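Long-range contacts in isomaltodextranase (Arthrobacter globiformis, PDB 5AWO), which hydrolyses alpha-1,6-glucosidic linkages in dextran-type polysaccharides, releasing successive isomaltose units from the non-reducing chain ends: residues 533-538 and 599-603; 364-370 and 461-465; 277-283 and 293-297. All coordinates share one frame; numbering follows the deposited sequence.

Contact 1 (533-538 and 599-603); sequences RYANAT and GAINL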
loop_
_atom_site.group_PDB
_atom_site.type_symbol
_atom_site.label_atom_id
_atom_site.label_comp_id
_atom_site.label_asym_id
_atom_site.label_seq_id
_atom_site.Cartn_x
_atom_site.Cartn_y
_atom_site.Cartn_z
ATOM N N ARG A 533 -5.156 24.601 -11.032
ATOM C CA ARG A 533 -5.416 25.697 -10.110
ATOM C C ARG A 533 -4.292 25.743 -9.096
ATOM O O ARG A 533 -4.016 24.738 -8.416
ATOM C CB ARG A 533 -6.785 25.606 -9.410
ATOM C CG ARG A 533 -7.161 26.878 -8.666
ATOM C CD ARG A 533 -8.605 26.898 -8.190
ATOM N NE ARG A 533 -9.032 28.242 -7.777
ATOM C CZ ARG A 533 -9.182 28.682 -6.529
ATOM N NH1 ARG A 533 -8.970 27.897 -5.475
ATOM N NH2 ARG A 533 -9.587 29.923 -6.311
ATOM N N TYR A 534 -3.662 26.906 -8.978
ATOM C CA TYR A 534 -2.393 27.038 -8.280
ATOM C C TYR A 534 -2.269 28.395 -7.579
ATOM O O TYR A 534 -3.008 29.334 -7.895
ATOM C CB TYR A 534 -1.239 26.889 -9.290
ATOM C CG TYR A 534 -1.018 28.158 -10.096
ATOM C CD1 TYR A 534 -1.796 28.436 -11.213
ATOM C CD2 TYR A 534 -0.082 29.099 -9.693
ATOM C CE1 TYR A 534 -1.620 29.612 -11.938
ATOM C CE2 TYR A 534 0.096 30.278 -10.408
ATOM C CZ TYR A 534 -0.684 30.523 -11.516
ATOM O OH TYR A 534 -0.510 31.705 -12.228
ATOM N N ALA A 535 -1.347 28.486 -6.629
ATOM C CA ALA A 535 -0.876 29.766 -6.074
ATOM C C ALA A 535 0.645 29.863 -6.315
ATOM O O ALA A 535 1.351 28.847 -6.331
ATOM C CB ALA A 535 -1.180 29.873 -4.597
ATOM N N ASN A 536 1.133 31.088 -6.523
ATOM C CA ASN A 536 2.569 31.367 -6.694
ATOM C C ASN A 536 2.836 32.842 -6.442
ATOM O O ASN A 536 2.568 33.666 -7.315
ATOM C CB ASN A 536 3.035 31.028 -8.107
ATOM C CG ASN A 536 4.416 31.606 -8.435
ATOM O OD1 ASN A 536 5.198 31.910 -7.545
ATOM N ND2 ASN A 536 4.702 31.744 -9.711
ATOM N N ALA A 537 3.318 33.152 -5.254
ATOM C CA ALA A 537 3.697 34.519 -4.894
ATOM C C ALA A 537 5.190 34.581 -4.647
ATOM O O ALA A 537 5.630 35.210 -3.705
ATOM C CB ALA A 537 2.938 34.983 -3.663
ATOM N N THR A 538 5.958 33.898 -5.488
ATOM C CA THR A 538 7.419 33.948 -5.397
ATOM C C THR A 538 7.993 35.261 -5.944
ATOM O O THR A 538 9.169 35.549 -5.727
ATOM C CB THR A 538 8.086 32.814 -6.179
ATOM O OG1 THR A 538 7.655 32.845 -7.536
ATOM C CG2 THR A 538 7.757 31.442 -5.534
ATOM N N GLY A 599 11.302 28.424 -9.121
ATOM C CA GLY A 599 10.382 28.905 -8.107
ATOM C C GLY A 599 9.641 27.834 -7.317
ATOM O O GLY A 599 10.230 26.834 -6.884
ATOM N N ALA A 600 8.345 28.071 -7.123
ATOM C CA ALA A 600 7.485 27.177 -6.349
ATOM C C ALA A 600 6.016 27.465 -6.668
ATOM O O ALA A 600 5.668 28.571 -7.091
ATOM C CB ALA A 600 7.744 27.368 -4.872
ATOM N N ILE A 601 5.146 26.471 -6.468
ATOM C CA ILE A 601 3.706 26.700 -6.486
ATOM C C ILE A 601 3.070 25.917 -5.368
ATOM O O ILE A 601 3.663 24.977 -4.842
ATOM C CB ILE A 601 2.989 26.274 -7.789
ATOM C CG1 ILE A 601 2.853 24.739 -7.908
ATOM C CG2 ILE A 601 3.658 26.899 -9.010
ATOM C CD1 ILE A 601 2.012 24.288 -9.092
ATOM N N ASN A 602 1.852 26.312 -5.033
ATOM C CA ASN A 602 0.937 25.450 -4.263
ATOM C C ASN A 602 -0.117 24.976 -5.243
ATOM O O ASN A 602 -0.573 25.749 -6.085
ATOM C CB ASN A 602 0.317 26.203 -3.113
ATOM C CG ASN A 602 1.320 26.529 -2.021
ATOM O OD1 ASN A 602 2.292 25.806 -1.828
ATOM N ND2 ASN A 602 1.085 27.616 -1.292
ATOM N N LEU A 603 -0.513 23.707 -5.167
ATOM C CA LEU A 603 -1.417 23.142 -6.143
ATOM C C LEU A 603 -2.731 22.749 -5.485
ATOM O O LEU A 603 -2.732 21.977 -4.525
ATOM C CB LEU A 603 -0.796 21.925 -6.831
ATOM C CG LEU A 603 -1.612 21.309 -7.956
ATOM C CD1 LEU A 603 -1.662 22.221 -9.188
ATOM C CD2 LEU A 603 -1.067 19.949 -8.331
#
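Ala535 and Asn602 form an antiparallel hydrogen-bonded pair: Ala535 N donates to Asn602 O and Asn602 N returns the bond to Ala535 O, each at 2.9 Å. Both carbonyls also receive a CA-H, Tyr534 CA lying 3.1 Å from Asn602 O. Beyond the strand end, Asn536 closes an Asx turn. Its OD1 takes Thr538 N at 3.0 Å and, on a lone pair in the carbonyl plane, Thr538 OG1 at 2.6 Å; its ND2 donates to Phe564 O and Asp540 O, which fixes the rotation of the amide. With an alanine here, Thr538 N and OG1 would probably lose their shared acceptor, and Phe564 O and Asp540 O their amide donor. Thr538 CG2 touches Ala600 CB at 4.1 Å, the methyls meeting just beyond the paired strands. Tyr534 shares one face with Leu603; Ile601 CD1 reaches Tyr534 CB at 4.2 Å. With CG between the backbone N and carbonyl carbon (chi1 78°), the Tyr534 ring swings off this pair toward Phe564, edge-to-face, and its OH reaches Pro565 O. Ala535 CB and Asn602 CB meet on the other face. Strands 526-535 and 601-609 are neighbours in one antiparallel sheet of the carbohydrate-binding module, which fits the beta-sandwich fold of CBM35-type modules.

Contact 2 (364-370 and 461-465); sequences VLQLNAD and AIFRV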
loop_
_atom_site.group_PDB
_atom_site.type_symbol
_atom_site.label_atom_id
_atom_site.label_comp_id
_atom_site.label_asym_id
_atom_site.label_seq_id
_atom_site.Cartn_x
_atom_site.Cartn_y
_atom_site.Cartn_z
ATOM N N VAL A 364 -18.754 -3.029 -3.362
ATOM C CA VAL A 364 -17.625 -2.691 -2.493
ATOM C C VAL A 364 -16.335 -3.161 -3.153
ATOM O O VAL A 364 -15.370 -2.401 -3.240
ATOM C CB VAL A 364 -17.837 -3.265 -1.079
ATOM C CG1 VAL A 364 -16.589 -3.089 -0.230
ATOM C CG2 VAL A 364 -19.025 -2.588 -0.389
ATOM N N LEU A 365 -16.340 -4.382 -3.676
ATOM C CA LEU A 365 -15.164 -4.884 -4.397
ATOM C C LEU A 365 -14.824 -4.002 -5.596
ATOM O O LEU A 365 -13.634 -3.826 -5.920
ATOM C CB LEU A 365 -15.319 -6.333 -4.837
ATOM C CG LEU A 365 -15.320 -7.360 -3.689
ATOM C CD1 LEU A 365 -15.695 -8.736 -4.229
ATOM C CD2 LEU A 365 -13.993 -7.382 -2.954
ATOM N N GLN A 366 -15.839 -3.471 -6.267
ATOM C CA GLN A 366 -15.576 -2.684 -7.452
ATOM C C GLN A 366 -14.702 -1.492 -7.117
ATOM O O GLN A 366 -13.891 -1.082 -7.945
ATOM C CB GLN A 366 -16.874 -2.250 -8.118
ATOM C CG GLN A 366 -16.670 -1.724 -9.529
ATOM C CD GLN A 366 -16.229 -2.808 -10.481
ATOM O OE1 GLN A 366 -16.823 -3.877 -10.515
ATOM N NE2 GLN A 366 -15.153 -2.555 -11.238
ATOM N N LEU A 367 -14.823 -0.920 -5.912
ATOM C CA LEU A 367 -13.939 0.177 -5.502
ATOM C C LEU A 367 -12.466 -0.273 -5.514
ATOM O O LEU A 367 -11.572 0.416 -6.013
ATOM C CB LEU A 367 -14.299 0.703 -4.119
ATOM C CG LEU A 367 -15.611 1.475 -3.997
ATOM C CD1 LEU A 367 -15.947 1.768 -2.543
ATOM C CD2 LEU A 367 -15.596 2.778 -4.786
ATOM N N ASN A 368 -12.229 -1.455 -4.978
ATOM C CA ASN A 368 -10.893 -2.052 -5.024
ATOM C C ASN A 368 -10.412 -2.335 -6.444
ATOM O O ASN A 368 -9.287 -1.979 -6.798
ATOM C CB ASN A 368 -10.811 -3.287 -4.118
ATOM C CG ASN A 368 -9.596 -4.156 -4.419
ATOM O OD1 ASN A 368 -9.631 -4.948 -5.339
ATOM N ND2 ASN A 368 -8.530 -4.032 -3.632
ATOM N N ALA A 369 -11.278 -2.915 -7.274
ATOM C CA ALA A 369 -10.916 -3.180 -8.675
ATOM C C ALA A 369 -10.583 -1.904 -9.411
ATOM O O ALA A 369 -9.632 -1.890 -10.238
ATOM C CB ALA A 369 -12.037 -3.898 -9.418
ATOM N N ASP A 370 -11.350 -0.848 -9.146
ATOM C CA ASP A 370 -11.142 0.436 -9.848
ATOM C C ASP A 370 -9.917 1.197 -9.319
ATOM O O ASP A 370 -9.487 2.199 -9.914
ATOM C CB ASP A 370 -12.398 1.319 -9.813
ATOM C CG ASP A 370 -13.599 0.709 -10.577
ATOM O OD1 ASP A 370 -13.397 -0.274 -11.332
ATOM O OD2 ASP A 370 -14.729 1.203 -10.367
ATOM N N ALA A 461 -20.488 3.279 6.823
ATOM C CA ALA A 461 -21.179 3.349 5.556
ATOM C C ALA A 461 -20.159 3.666 4.474
ATOM O O ALA A 461 -19.178 4.363 4.740
ATOM C CB ALA A 461 -22.242 4.411 5.580
ATOM N N ILE A 462 -20.376 3.127 3.279
ATOM C CA ILE A 462 -19.485 3.396 2.162
ATOM C C ILE A 462 -20.318 3.657 0.916
ATOM O O ILE A 462 -21.346 2.996 0.653
ATOM C CB ILE A 462 -18.435 2.263 1.980
ATOM C CG1 ILE A 462 -17.267 2.674 1.109
ATOM C CG2 ILE A 462 -19.061 0.973 1.512
ATOM C CD1 ILE A 462 -16.084 1.727 1.151
ATOM N N PHE A 463 -19.859 4.656 0.157
ATOM C CA PHE A 463 -20.631 5.224 -0.953
ATOM C C PHE A 463 -19.760 5.314 -2.196
ATOM O O PHE A 463 -18.553 5.597 -2.116
ATOM C CB PHE A 463 -21.117 6.638 -0.614
ATOM C CG PHE A 463 -21.936 6.740 0.634
ATOM C CD1 PHE A 463 -23.328 6.585 0.598
ATOM C CD2 PHE A 463 -21.321 6.982 1.856
ATOM C CE1 PHE A 463 -24.077 6.670 1.746
ATOM C CE2 PHE A 463 -22.069 7.062 3.003
ATOM C CZ PHE A 463 -23.445 6.926 2.943
ATOM N N ARG A 464 -20.383 5.088 -3.357
ATOM C CA ARG A 464 -19.800 5.548 -4.631
ATOM C C ARG A 464 -20.437 6.889 -4.918
ATOM O O ARG A 464 -21.669 6.983 -4.964
ATOM C CB ARG A 464 -20.092 4.559 -5.757
ATOM C CG ARG A 464 -19.644 5.027 -7.153
ATOM C CD ARG A 464 -18.150 4.959 -7.389
ATOM N NE ARG A 464 -17.701 3.590 -7.521
ATOM C CZ ARG A 464 -16.737 3.145 -8.331
ATOM N NH1 ARG A 464 -16.050 3.956 -9.100
ATOM N NH2 ARG A 464 -16.434 1.873 -8.329
ATOM N N VAL A 465 -19.609 7.919 -5.117
ATOM C CA VAL A 465 -20.057 9.250 -5.465
ATOM C C VAL A 465 -19.573 9.589 -6.878
ATOM O O VAL A 465 -18.393 9.465 -7.207
ATOM C CB VAL A 465 -19.542 10.289 -4.459
ATOM C CG1 VAL A 465 -20.027 11.688 -4.839
ATOM C CG2 VAL A 465 -19.972 9.915 -3.035
HETATM O O HOH W 1 -14.508 3.790 -11.575
#
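The guanidinium of Arg464 has Leu367 CD2 over one face, 3.5 Å from NE and offset toward the rim, and Asp370 at its edge. Arg464 NH2 gives Asp370 OD2 a salt-bridge hydrogen bond of 2.7 Å that stays near the guanidinium plane and meets the oxygen on its anti side, tilted out of the carboxylate plane; NH1 adds a weak second bond to the same atom. The carboxylate stands 69° from the guanidinium, so the two groups are crossed and not laid edge against edge. Its other oxygen, Asp370 OD1, is met from above the carboxylate plane by Gln366 NE2 at 2.9 Å, one helical turn back, and Gln366 CG in turn touches Arg464 NH2 at 3.8 Å. A water accepts from Arg464 NH1 and gives a weak bond to Asp370 OD2, while Ser404 OG takes a further bond from NH1. Helix 362-370, the last of the (beta/alpha)8 barrel, here lies against strand 460-466 of the C-terminal antiparallel beta domain, a two-domain build found across glycoside hydrolase family 27. Deeper in this interface the contact turns apolar. Leu367 forks: CD2 serves the arginine, whereas CD1 meets Ile462 CD1 tip to tip at 3.7 Å, Ile462 reaching out with CG1 anti to its backbone N (chi1 -164°). Val364 CG2 touches Ile462 CG2 at 4.0 Å, and Val337 of helix 326-339 borders both Val364 and Leu367.

Contact 3 (277-283 and 293-297); sequences RLSGMRQ and ANPFC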
loop_
_atom_site.group_PDB
_atom_site.type_symbol
_atom_site.label_atom_id
_atom_site.label_comp_id
_atom_site.label_asym_id
_atom_site.label_seq_id
_atom_site.Cartn_x
_atom_site.Cartn_y
_atom_site.Cartn_z
ATOM N N ARG A 277 -8.382 -5.241 18.202
ATOM C CA ARG A 277 -7.261 -5.221 17.272
ATOM C C ARG A 277 -7.506 -4.265 16.093
ATOM O O ARG A 277 -6.541 -3.672 15.587
ATOM C CB ARG A 277 -6.945 -6.616 16.775
ATOM C CG ARG A 277 -6.228 -7.430 17.855
ATOM C CD ARG A 277 -4.712 -7.251 17.708
ATOM N NE ARG A 277 -4.061 -7.554 18.937
ATOM C CZ ARG A 277 -2.768 -7.603 19.116
ATOM N NH1 ARG A 277 -1.932 -7.498 18.097
ATOM N NH2 ARG A 277 -2.306 -7.818 20.327
ATOM N N LEU A 278 -8.756 -4.066 15.704
ATOM C CA LEU A 278 -9.062 -3.144 14.620
ATOM C C LEU A 278 -8.954 -1.676 15.014
ATOM O O LEU A 278 -8.578 -0.838 14.176
ATOM C CB LEU A 278 -10.457 -3.430 14.064
ATOM C CG LEU A 278 -10.774 -2.809 12.687
ATOM C CD1 LEU A 278 -10.141 -3.621 11.570
ATOM C CD2 LEU A 278 -12.276 -2.668 12.476
ATOM N N SER A 279 -9.311 -1.357 16.257
ATOM C CA SER A 279 -9.523 0.024 16.684
ATOM C C SER A 279 -9.002 0.366 18.071
ATOM O O SER A 279 -8.996 1.532 18.441
ATOM C CB SER A 279 -11.035 0.287 16.592
ATOM O OG SER A 279 -11.374 1.655 16.752
ATOM N N GLY A 280 -8.567 -0.641 18.821
ATOM C CA GLY A 280 -8.157 -0.457 20.221
ATOM C C GLY A 280 -6.667 -0.558 20.447
ATOM O O GLY A 280 -5.856 -0.086 19.637
ATOM N N MET A 281 -6.320 -1.120 21.605
ATOM C CA MET A 281 -4.943 -1.324 22.100
ATOM C C MET A 281 -4.308 -0.059 22.619
ATOM O O MET A 281 -4.064 0.076 23.829
ATOM C CB MET A 281 -4.035 -1.991 21.065
ATOM C CG MET A 281 -4.495 -3.377 20.673
ATOM S SD MET A 281 -3.633 -4.031 19.229
ATOM C CE MET A 281 -4.298 -2.970 17.969
ATOM N N ARG A 282 -3.989 0.848 21.717
ATOM C CA ARG A 282 -3.446 2.173 22.040
ATOM C C ARG A 282 -3.641 3.005 20.786
ATOM O O ARG A 282 -3.646 2.456 19.675
ATOM C CB ARG A 282 -1.960 2.148 22.403
ATOM C CG ARG A 282 -1.047 1.511 21.360
ATOM C CD ARG A 282 0.446 1.692 21.605
ATOM N NE ARG A 282 1.234 0.893 20.650
ATOM C CZ ARG A 282 1.793 1.318 19.516
ATOM N NH1 ARG A 282 1.747 2.575 19.107
ATOM N NH2 ARG A 282 2.385 0.410 18.749
ATOM N N GLN A 283 -3.770 4.308 20.948
ATOM C CA GLN A 283 -3.945 5.210 19.846
ATOM C C GLN A 283 -2.696 6.008 19.544
ATOM O O GLN A 283 -2.601 6.623 18.475
ATOM C CB GLN A 283 -5.110 6.156 20.136
ATOM C CG GLN A 283 -6.371 5.487 20.653
ATOM C CD GLN A 283 -6.946 4.470 19.685
ATOM O OE1 GLN A 283 -7.065 4.734 18.495
ATOM N NE2 GLN A 283 -7.310 3.323 20.189
ATOM N N ALA A 293 -0.689 0.928 16.578
ATOM C CA ALA A 293 -1.103 -0.440 16.852
ATOM C C ALA A 293 -2.311 -0.887 16.047
ATOM O O ALA A 293 -2.328 -1.982 15.517
ATOM C CB ALA A 293 -1.379 -0.642 18.336
ATOM N N ASN A 294 -3.341 -0.042 15.979
ATOM C CA ASN A 294 -4.573 -0.413 15.283
ATOM C C ASN A 294 -4.592 0.218 13.900
ATOM O O ASN A 294 -3.965 1.276 13.671
ATOM C CB ASN A 294 -5.829 -0.052 16.108
ATOM C CG ASN A 294 -6.010 1.435 16.301
ATOM O OD1 ASN A 294 -5.722 1.991 17.395
ATOM N ND2 ASN A 294 -6.437 2.104 15.288
ATOM N N PRO A 295 -5.267 -0.432 12.936
ATOM C CA PRO A 295 -5.224 0.065 11.551
ATOM C C PRO A 295 -6.017 1.339 11.303
ATOM O O PRO A 295 -5.676 2.081 10.380
ATOM C CB PRO A 295 -5.724 -1.125 10.731
ATOM C CG PRO A 295 -6.574 -1.917 11.714
ATOM C CD PRO A 295 -5.823 -1.798 13.012
ATOM N N PHE A 296 -7.027 1.664 12.124
ATOM C CA PHE A 296 -7.620 2.976 11.959
ATOM C C PHE A 296 -6.535 4.034 12.077
ATOM O O PHE A 296 -6.441 4.938 11.231
ATOM C CB PHE A 296 -8.729 3.251 12.966
ATOM C CG PHE A 296 -10.085 2.762 12.546
ATOM C CD1 PHE A 296 -10.819 3.480 11.599
ATOM C CD2 PHE A 296 -10.659 1.637 13.099
ATOM C CE1 PHE A 296 -12.076 3.050 11.210
ATOM C CE2 PHE A 296 -11.910 1.216 12.724
ATOM C CZ PHE A 296 -12.636 1.929 11.771
ATOM N N CYS A 297 -5.704 3.941 13.109
ATOM C CA CYS A 297 -4.657 4.932 13.326
ATOM C C CYS A 297 -3.503 4.737 12.347
ATOM O O CYS A 297 -2.929 5.726 11.869
ATOM C CB CYS A 297 -4.109 4.859 14.738
ATOM S SG CYS A 297 -5.292 5.419 16.000
HETATM O O HOH W 2 -1.547 3.307 17.960
#
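Ala293 pushes its CB into a hollow between Met281 and Arg282, 3.8 Å from Met281 CE and 3.7 Å from Arg282 CG. The fit belongs to the loop region of the (beta/alpha)8 barrel that follows strand 263-265, where the chain leaves helix 274-279, swings round and enters helix 295-302, with Asn294 at the N-cap position. The bent end of Met281 (chi3 -69°) curls its methyl over the Ala293 carbonyl. On the far flank of Ala293 the extended Arg282 lays one face of its guanidinium over Ala293 N, its NH2 held by Pro290 O and its NH1 by Asn291 O. Asn294 forms the second bump, plugging the turn 278-283 with CB 3.5 Å from Leu278 O. Pro295 packs against the Leu278 carbonyl, CD 3.1 Å from Leu278 O, and CG meets Leu278 CD1. Leu278 straddles the junction, its CD2 resting 3.9 Å from Phe296 CE2, while Ser279 CB comes to Phe296 CD2 from the other side of the ring plane; Phe410 meets that ring edge-to-face. Gln283 folds back and closes the turn through NE2 to Ser279 O at 3.0 Å, while OE1 accepts from Arg412 NH2. A water bridges the backbones, donating to Arg282 O and accepting from Ala293 N at 2.9 Å.

Overall arrangement
The three contacts follow along the chain in the order 3, 2, 1. Contacts 2 and 3 both involve the catalytic barrel, their centres about 23 Å apart; contact 1 lies in the binding module, about 33 Å from contact 2 and 38 Å from contact 3, centre to centre. Contact 1 is mostly buried and relies on backbone pairing within one sheet; contacts 2 and 3 are partly buried, with exposed Gln366 and Gln283 at their margins. Contact 2 joins two domains by apolar packing with a charged pair toward its rim, and contact 3, within one loop region, is made chiefly by shape fit, with a bridging water. Helix 326-339 touches both barrel contacts, through Val337 at 2 and Leu335 at 3.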